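Local coordinates for protein superoxide dismutase [Ni] (Streptomyces coelicolor, PDB 1T6U) that catalyses the disproportionation of superoxide to hydrogen peroxide and molecular oxygen at a nickel centre, working as a hollow homohexamer of four-helix-bundle subunits, at residues K83-S86 and A87-G90; T96-K99 and A100-Y103. The protein carries 1 engineered substitution. All coordinates share one frame; numbering follows the deposited sequence.

Interaction 1 of 2, residues K83-S86 and A87-G90; sequences KAMS and AAKG. Engineered in segment 83-86: Met85 (natural residue Leu).
Met85 and Ala88 meet on one face of the last turns of helix 74-89, where the terminal CE of Met85 comes within 4.2 Å of the Ala88 CB methyl. The methionine, an engineered replacement of the natural leucine, first leaves the helix with CG anti to the carbonyl carbon (chi1 -74°) and then bends at chi2 and chi3; those bends carry CE forward along the helix, toward the Ala88 methyl. Beneath this apolar touch runs the i to i+4 backbone bonding. Ala87 N donates to Lys83 O and Ala88 N to Ala84 O, both at 2.9 Å. The straightest of the four bonds goes from Lys89 N to Met85 O, with an N-H...O angle of 169°. From Gly90 N to Ser86 O the bond is longer, 3.2 Å.

Lys89 lays the start of its side chain against the preceding turn, its CB 3.4 Å from Ser86 O and its CG 3.6 Å from Met85 O. Beyond CG the chain is fully extended, carrying NZ off to salt bridges with Glu49 and with Asp3 of a second subunit. The ammonium is thus shared between two carboxylates, which probably steadies its charge. Ser86 OG also bonds to that Asp3, and Lys83 NZ reaches Asn79 and backbone oxygens of Ser60 and Phe63 of the second subunit, so the polar side of this short helical stretch belongs to the hexamer interface. On the apolar side, Met85 packs on Ala48 of helix 34-62 and against helix 94-115, while Ala88 rests on Val21 and Gln25 of helix 12-30, placing the stretch among the other three long helices of the bundle.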
ATOM      1  N   LYS A  83      19.933  -7.933   6.393  1.00 11.63           N
ATOM      2  CA  LYS A  83      21.022  -7.031   6.055  1.00  9.59           C
ATOM      3  C   LYS A  83      21.518  -7.251   4.631  1.00 10.91           C
ATOM      4  O   LYS A  83      21.935  -6.284   3.934  1.00 11.80           O
ATOM      5  CB  LYS A  83      22.137  -7.173   7.117  1.00 11.15           C
ATOM      6  CG  LYS A  83      21.782  -6.485   8.430  1.00 13.23           C
ATOM      7  CD  LYS A  83      22.864  -6.738   9.488  1.00 12.71           C
ATOM      8  CE  LYS A  83      22.770  -5.731  10.618  1.00 12.88           C
ATOM      9  NZ  LYS A  83      21.443  -5.730  11.292  1.00 13.08           N
ATOM     10  N   ALA A  84      21.529  -8.490   4.163  1.00 10.80           N
ATOM     11  CA  ALA A  84      21.959  -8.767   2.809  1.00 10.88           C
ATOM     12  C   ALA A  84      20.983  -8.182   1.787  1.00 11.13           C
ATOM     13  O   ALA A  84      21.387  -7.740   0.698  1.00 10.92           O
ATOM     14  CB  ALA A  84      22.148 -10.240   2.541  1.00 11.60           C
ATOM     15  N   MET A  85      19.710  -8.186   2.179  1.00 11.13           N
ATOM     16  CA  MET A  85      18.700  -7.596   1.310  1.00 11.22           C
ATOM     17  C   MET A  85      18.862  -6.083   1.235  1.00 11.55           C
ATOM     18  O   MET A  85      18.698  -5.471   0.183  1.00 10.32           O
ATOM     19  CB  MET A  85      17.289  -7.975   1.771  1.00 18.49           C
ATOM     20  CG  MET A  85      16.863  -9.389   1.500  1.00 24.34           C
ATOM     21  SD  MET A  85      16.735  -9.924  -0.207  1.00 30.89           S
ATOM     22  CE  MET A  85      16.761  -8.456  -1.235  1.00 12.13           C
ATOM     23  N   SER A  86      19.172  -5.465   2.368  1.00 11.11           N
ATOM     24  CA  SER A  86      19.454  -4.051   2.392  1.00 10.92           C
ATOM     25  C   SER A  86      20.647  -3.750   1.486  1.00 10.59           C
ATOM     26  O   SER A  86      20.682  -2.745   0.781  1.00 10.76           O
ATOM     27  CB  SER A  86      19.743  -3.551   3.786  1.00 12.23           C
ATOM     28  OG  SER A  86      18.604  -3.537   4.622  1.00 12.11           O
ATOM     29  N   ALA A  87      21.672  -4.583   1.541  1.00 11.35           N
ATOM     30  CA  ALA A  87      22.851  -4.368   0.694  1.00 11.20           C
ATOM     31  C   ALA A  87      22.509  -4.519  -0.777  1.00 10.41           C
ATOM     32  O   ALA A  87      23.040  -3.785  -1.620  1.00 10.30           O
ATOM     33  CB  ALA A  87      23.960  -5.328   1.075  1.00 12.63           C
ATOM     34  N   ALA A  88      21.621  -5.447  -1.115  1.00  9.88           N
ATOM     35  CA  ALA A  88      21.176  -5.600  -2.512  1.00  9.79           C
ATOM     36  C   ALA A  88      20.387  -4.389  -2.964  1.00  9.20           C
ATOM     37  O   ALA A  88      20.510  -3.912  -4.094  1.00 10.05           O
ATOM     38  CB  ALA A  88      20.356  -6.873  -2.684  1.00  9.43           C
ATOM     39  N   LYS A  89      19.526  -3.837  -2.123  1.00 10.41           N
ATOM     40  CA  LYS A  89      18.893  -2.541  -2.442  1.00  9.75           C
ATOM     41  C   LYS A  89      19.926  -1.510  -2.846  1.00 10.94           C
ATOM     42  O   LYS A  89      19.712  -0.793  -3.829  1.00 10.94           O
ATOM     43  CB  LYS A  89      18.081  -1.913  -1.282  1.00 12.36           C
ATOM     44  CG  LYS A  89      16.765  -2.606  -0.971  1.00 11.57           C
ATOM     45  CD  LYS A  89      16.106  -1.847   0.186  1.00  8.53           C
ATOM     46  CE  LYS A  89      14.751  -2.432   0.596  1.00 10.94           C
ATOM     47  NZ  LYS A  89      14.096  -1.624   1.671  1.00 10.40           N
ATOM     48  N   GLY A  90      21.010  -1.414  -2.105  1.00 10.11           N
ATOM     49  CA  GLY A  90      22.016  -0.420  -2.333  1.00 10.47           C
ATOM     50  C   GLY A  90      22.920  -0.639  -3.528  1.00 10.40           C
ATOM     51  O   GLY A  90      23.726   0.252  -3.805  1.00 13.39           O
TER

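Interaction 2 of 2, residues T96-K99 and A100-Y103; sequences TGQK and ALDY
Gln98 and Asp102, one turn apart on helix 94-115, are joined by a hydrogen bond of 2.8 Å from Gln98 NE2 to Asp102 OD2. With CG anti to the backbone N (chi1 -180°) and a bend at chi2, the glutamine brings its amide round to the aspartate. The donor comes from above the carboxylate, whereas OD2 lies in the amide plane; the two planes stand 45° apart. Gln98 OE1 bonds to Lys22 of helix 12-30, holding the amide at both ends. An alanine here would be likely to leave Asp102 OD2 without this donor and Lys22 without its amide acceptor.

The packed flanks are those turned to neighbouring helices. Leu101, its CB 3.4 Å from Gln98 O, rests on Ala18 of helix 12-30; Ala100 is buried toward helix 74-89, and Tyr103 packs on Leu77 and Thr81 there. Exposed Lys99 and Asp102 mark the open side, Lys99 lying along the Tyr103 ring with CE 3.7 Å from Tyr103 CE1. Beneath run the i to i+4 bonds of an ordinary alpha helix, such as Tyr103 N to Lys99 O at 3.0 Å. Meeting helices 12-30 and 74-89 while leaving another side exposed is how a helix sits in a four-helix bundle.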
ATOM      1  N   THR A  96      25.322  -9.322  -5.079  1.00 10.04           N
ATOM      2  CA  THR A  96      24.650  -8.920  -3.839  1.00 11.49           C
ATOM      3  C   THR A  96      23.275  -9.585  -3.805  1.00  9.33           C
ATOM      4  O   THR A  96      22.875 -10.105  -2.761  1.00 10.58           O
ATOM      5  CB  THR A  96      24.526  -7.411  -3.608  1.00 10.94           C
ATOM      6  OG1 THR A  96      23.732  -6.759  -4.613  1.00 10.48           O
ATOM      7  CG2 THR A  96      25.908  -6.773  -3.628  1.00 13.44           C
ATOM      8  N   GLY A  97      22.561  -9.577  -4.926  1.00 10.24           N
ATOM      9  CA  GLY A  97      21.326 -10.353  -4.938  1.00  9.18           C
ATOM     10  C   GLY A  97      21.592 -11.835  -4.702  1.00  9.20           C
ATOM     11  O   GLY A  97      20.782 -12.497  -4.031  1.00  9.52           O
ATOM     12  N   GLN A  98      22.688 -12.365  -5.234  1.00 10.23           N
ATOM     13  CA  GLN A  98      22.931 -13.792  -5.031  1.00 11.25           C
ATOM     14  C   GLN A  98      23.249 -14.112  -3.581  1.00 11.50           C
ATOM     15  O   GLN A  98      22.878 -15.146  -3.022  1.00 10.92           O
ATOM     16  CB  GLN A  98      24.069 -14.216  -5.954  1.00 10.76           C
ATOM     17  CG  GLN A  98      24.372 -15.708  -5.803  1.00 12.42           C
ATOM     18  CD  GLN A  98      23.183 -16.548  -6.201  1.00 12.31           C
ATOM     19  OE1 GLN A  98      22.654 -16.316  -7.310  1.00 15.80           O
ATOM     20  NE2 GLN A  98      22.762 -17.496  -5.360  1.00 14.40           N
ATOM     21  N   LYS A  99      23.977 -13.216  -2.909  1.00 10.31           N
ATOM     22  CA  LYS A  99      24.269 -13.369  -1.478  1.00 10.40           C
ATOM     23  C   LYS A  99      22.968 -13.395  -0.677  1.00 11.13           C
ATOM     24  O   LYS A  99      22.802 -14.267   0.209  1.00 10.09           O
ATOM     25  CB  LYS A  99      25.190 -12.279  -0.915  1.00 12.68           C
ATOM     26  CG  LYS A  99      25.662 -12.666   0.489  1.00 19.12           C
ATOM     27  CD  LYS A  99      26.627 -11.659   1.035  1.00 28.21           C
ATOM     28  CE  LYS A  99      27.251 -12.066   2.362  1.00 36.54           C
ATOM     29  NZ  LYS A  99      27.934 -10.953   3.104  1.00 49.66           N
ATOM     30  N   ALA A 100      22.015 -12.512  -0.955  1.00 10.20           N
ATOM     31  CA  ALA A 100      20.703 -12.661  -0.320  1.00 10.19           C
ATOM     32  C   ALA A 100      20.033 -13.987  -0.627  1.00 10.07           C
ATOM     33  O   ALA A 100      19.423 -14.590   0.279  1.00 10.33           O
ATOM     34  CB  ALA A 100      19.861 -11.449  -0.743  1.00 11.15           C
ATOM     35  N   LEU A 101      20.092 -14.473  -1.849  1.00  9.42           N
ATOM     36  CA  LEU A 101      19.544 -15.801  -2.173  1.00 10.02           C
ATOM     37  C   LEU A 101      20.203 -16.919  -1.411  1.00 10.29           C
ATOM     38  O   LEU A 101      19.540 -17.888  -0.978  1.00 11.37           O
ATOM     39  CB  LEU A 101      19.673 -16.065  -3.691  1.00 10.68           C
ATOM     40  CG  LEU A 101      18.618 -15.302  -4.532  1.00 10.24           C
ATOM     41  CD1 LEU A 101      19.070 -15.249  -5.983  1.00 12.76           C
ATOM     42  CD2 LEU A 101      17.226 -15.910  -4.388  1.00 11.20           C
ATOM     43  N   ASP A 102      21.521 -16.796  -1.219  1.00 11.09           N
ATOM     44  CA  ASP A 102      22.189 -17.887  -0.495  1.00 11.57           C
ATOM     45  C   ASP A 102      21.782 -17.892   0.961  1.00 10.59           C
ATOM     46  O   ASP A 102      21.633 -18.979   1.513  1.00 12.22           O
ATOM     47  CB  ASP A 102      23.677 -17.698  -0.621  1.00 12.09           C
ATOM     48  CG  ASP A 102      24.272 -17.857  -2.001  1.00 13.06           C
ATOM     49  OD1 ASP A 102      25.420 -17.390  -2.205  1.00 19.56           O
ATOM     50  OD2 ASP A 102      23.631 -18.449  -2.871  1.00 16.67           O
ATOM     51  N   TYR A 103      21.599 -16.703   1.546  1.00 10.79           N
ATOM     52  CA  TYR A 103      21.063 -16.662   2.903  1.00  9.71           C
ATOM     53  C   TYR A 103      19.631 -17.181   2.944  1.00 10.05           C
ATOM     54  O   TYR A 103      19.277 -17.979   3.842  1.00 11.60           O
ATOM     55  CB  TYR A 103      21.076 -15.258   3.470  1.00 10.34           C
ATOM     56  CG  TYR A 103      22.386 -14.778   4.009  1.00 12.85           C
ATOM     57  CD1 TYR A 103      22.981 -13.622   3.530  1.00 14.44           C
ATOM     58  CD2 TYR A 103      23.011 -15.479   5.040  1.00 17.26           C
ATOM     59  CE1 TYR A 103      24.176 -13.157   4.022  1.00 15.16           C
ATOM     60  CE2 TYR A 103      24.218 -15.001   5.515  1.00 19.56           C
ATOM     61  CZ  TYR A 103      24.809 -13.854   5.014  1.00 18.23           C
ATOM     62  OH  TYR A 103      26.025 -13.451   5.570  1.00 22.46           O
TER

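Along the chain the two contacts come in series: interaction 1 ends at Gly90 before interaction 2 begins at Thr96, so they neither nest nor cross. Each is local to its own helix and closes no loop larger than a helical turn. The short connection after 90 leads from helix 74-89 into helix 94-115, and the two helices then pack together, with the centres of the contacts about 9 Å apart. Met85 SD lies 3.5 Å from Ala100 CB, and Ala84 CB sits 3.6 Å from Tyr103 CD1. Near the connection, Thr96 OG1 approaches Ala88 CA at 3.5 Å. The small side chains of Ala84, Ala88 and Ala100 at these points are consistent with the close approach of the two helices.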